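Local coordinates for protein fusolin (Unidentified entomopoxvirus, PDB 4OW5) that forms the crystalline spindles that enhance virulence in insect poxvirus infection, and probably binds and oxidises chitin as a lytic polysaccharide monooxygenase, at residues Q208-V213 / C228-F233. Residues are numbered along the deposited sequence; the frame is centred on the assembly and turned at random.
Sequences QFVLYV and CADVIF
The ring of Phe209 lies over Val231: Val231 CB sits beneath one face, 3.9 Å from the ring centroid and offset toward the rim, a CH-pi contact, and Val231 CG1 comes within 3.4 Å of Phe209 CZ. Val231 O lies over the same face, while Leu211 CD2 meets the ring edge in plane. With CG wedged between its own N and carbonyl carbon (chi1 62°), the ring leans over the neighbouring strand, above Val231. Its far end reaches the Phe233 ring; Phe209 CE1 comes to 3.5 Å from Phe233 CE2, the two planes inclined by 29° and displaced so far that little of one ring covers the other. Leu211 CD1 extends this apolar face against Val231 CG2, and Ile134 and Phe136 of strand 131-140 pack onto the same leucine, joining the two sheets of the fibronectin type III-like beta sandwich at the core of this LPMO domain. The strands belong to one antiparallel beta hairpin. Phe209/Val231 and Leu211/Ala229 are its hydrogen-bonded pairs here, each with two backbone bonds; that from Phe209 N to Val231 O is 2.8 Å long and nearly straight. Between and beyond them come the non-hydrogen-bonded pairs Val210/Asp230 and Tyr212/Cys228, whose side chains occupy the other face. There Cys228 SG, disulfide-bonded to Cys93, approaches the Tyr212 ring obliquely, 3.6 Å from Tyr212 CD1. Val210 CG2 lies alongside the carboxylate of Asp230, 3.4 Å from Asp230 OD1. A water donates to Asp230 OD1 (2.7 Å) and to Phe209 O, and accepts from Gln208 NE2, bridging both strands; Gln208's extended chain brings its amide there. Arg10 forms a salt bridge with Asp230 OD1, and Trp117 O takes a further hydrogen bond from Gln208 NE2.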
loop_
_atom_site.group_PDB
_atom_site.type_symbol
_atom_site.label_atom_id
_atom_site.label_comp_id
_atom_site.label_asym_id
_atom_site.label_seq_id
_atom_site.Cartn_x
_atom_site.Cartn_y
_atom_site.Cartn_z
ATOM N N GLN A 208 0.648 -5.901 0.577
ATOM C CA GLN A 208 0.025 -6.854 1.469
ATOM C C GLN A 208 0.343 -8.260 0.953
ATOM O O GLN A 208 0.328 -8.494 -0.253
ATOM C CB GLN A 208 -1.472 -6.600 1.568
ATOM C CG GLN A 208 -2.141 -7.583 2.462
ATOM C CD GLN A 208 -3.534 -7.221 2.849
ATOM O OE1 GLN A 208 -3.951 -6.055 2.820
ATOM N NE2 GLN A 208 -4.299 -8.220 3.180
ATOM N N PHE A 209 0.755 -9.143 1.851
ATOM C CA PHE A 209 1.183 -10.484 1.494
ATOM C C PHE A 209 0.553 -11.525 2.395
ATOM O O PHE A 209 -0.161 -11.205 3.347
ATOM C CB PHE A 209 2.724 -10.565 1.548
ATOM C CG PHE A 209 3.347 -10.313 2.890
ATOM C CD1 PHE A 209 3.585 -9.021 3.330
ATOM C CD2 PHE A 209 3.715 -11.367 3.710
ATOM C CE1 PHE A 209 4.239 -8.792 4.533
ATOM C CE2 PHE A 209 4.296 -11.140 4.949
ATOM C CZ PHE A 209 4.597 -9.857 5.338
ATOM N N VAL A 210 0.810 -12.779 2.068
ATOM C CA VAL A 210 0.301 -13.931 2.781
ATOM C C VAL A 210 1.472 -14.764 3.255
ATOM O O VAL A 210 2.463 -14.955 2.530
ATOM C CB VAL A 210 -0.709 -14.778 1.900
ATOM C CG1 VAL A 210 -0.939 -16.190 2.468
ATOM C CG2 VAL A 210 -2.021 -14.054 1.735
ATOM N N LEU A 211 1.362 -15.223 4.499
ATOM C CA LEU A 211 2.253 -16.208 5.105
ATOM C C LEU A 211 1.443 -17.492 5.165
ATOM O O LEU A 211 0.261 -17.433 5.508
ATOM C CB LEU A 211 2.755 -15.775 6.494
ATOM C CG LEU A 211 3.672 -14.544 6.469
ATOM C CD1 LEU A 211 3.972 -14.026 7.827
ATOM C CD2 LEU A 211 4.957 -14.835 5.751
ATOM N N TYR A 212 2.001 -18.587 4.670
ATOM C CA TYR A 212 1.350 -19.888 4.660
ATOM C C TYR A 212 2.091 -20.823 5.615
ATOM O O TYR A 212 3.297 -20.960 5.509
ATOM C CB TYR A 212 1.326 -20.452 3.260
ATOM C CG TYR A 212 0.336 -21.576 3.025
ATOM C CD1 TYR A 212 -1.012 -21.430 3.352
ATOM C CD2 TYR A 212 0.745 -22.788 2.478
ATOM C CE1 TYR A 212 -1.926 -22.440 3.105
ATOM C CE2 TYR A 212 -0.171 -23.782 2.172
ATOM C CZ TYR A 212 -1.500 -23.620 2.513
ATOM O OH TYR A 212 -2.387 -24.589 2.149
ATOM N N VAL A 213 1.380 -21.383 6.580
ATOM C CA VAL A 213 1.964 -22.252 7.612
ATOM C C VAL A 213 1.351 -23.635 7.507
ATOM O O VAL A 213 0.117 -23.796 7.541
ATOM C CB VAL A 213 1.753 -21.686 9.029
ATOM C CG1 VAL A 213 2.322 -22.630 10.099
ATOM C CG2 VAL A 213 2.388 -20.314 9.172
ATOM N N CYS A 228 -3.481 -19.788 6.167
ATOM C CA CYS A 228 -3.082 -18.525 5.577
ATOM C C CYS A 228 -3.144 -17.451 6.625
ATOM O O CYS A 228 -4.101 -17.409 7.387
ATOM C CB CYS A 228 -3.989 -18.163 4.397
ATOM S SG CYS A 228 -3.803 -19.262 2.987
ATOM N N ALA A 229 -2.156 -16.562 6.650
ATOM C CA ALA A 229 -2.145 -15.382 7.515
ATOM C C ALA A 229 -1.849 -14.162 6.633
ATOM O O ALA A 229 -0.870 -14.163 5.892
ATOM C CB ALA A 229 -1.116 -15.520 8.596
ATOM N N ASP A 230 -2.695 -13.154 6.716
ATOM C CA ASP A 230 -2.577 -11.903 5.954
ATOM C C ASP A 230 -1.742 -10.891 6.747
ATOM O O ASP A 230 -1.967 -10.679 7.939
ATOM C CB ASP A 230 -3.958 -11.342 5.644
ATOM C CG ASP A 230 -4.816 -12.336 4.876
ATOM O OD1 ASP A 230 -4.467 -12.640 3.697
ATOM O OD2 ASP A 230 -5.832 -12.827 5.451
ATOM N N VAL A 231 -0.787 -10.286 6.101
ATOM C CA VAL A 231 0.176 -9.372 6.726
ATOM C C VAL A 231 0.542 -8.207 5.789
ATOM O O VAL A 231 0.634 -8.372 4.573
ATOM C CB VAL A 231 1.489 -10.149 7.123
ATOM C CG1 VAL A 231 2.470 -9.281 7.940
ATOM C CG2 VAL A 231 1.211 -11.458 7.852
ATOM N N ILE A 232 0.878 -7.062 6.397
ATOM C CA ILE A 232 1.360 -5.893 5.696
ATOM C C ILE A 232 2.359 -5.154 6.570
ATOM O O ILE A 232 2.180 -5.049 7.778
ATOM C CB ILE A 232 0.218 -4.946 5.225
ATOM C CG1 ILE A 232 0.722 -4.050 4.084
ATOM C CG2 ILE A 232 -0.403 -4.128 6.367
ATOM C CD1 ILE A 232 -0.380 -3.133 3.461
ATOM N N PHE A 233 3.404 -4.633 5.960
ATOM C CA PHE A 233 4.341 -3.784 6.661
ATOM C C PHE A 233 3.834 -2.342 6.525
ATOM O O PHE A 233 3.372 -1.970 5.452
ATOM C CB PHE A 233 5.767 -3.959 6.088
ATOM C CG PHE A 233 6.360 -5.273 6.520
ATOM C CD1 PHE A 233 6.679 -5.499 7.844
ATOM C CD2 PHE A 233 6.602 -6.284 5.600
ATOM C CE1 PHE A 233 7.177 -6.720 8.258
ATOM C CE2 PHE A 233 7.149 -7.495 6.010
ATOM C CZ PHE A 233 7.461 -7.693 7.341
HETATM O O HOH W 1 -2.807 -10.774 2.616
#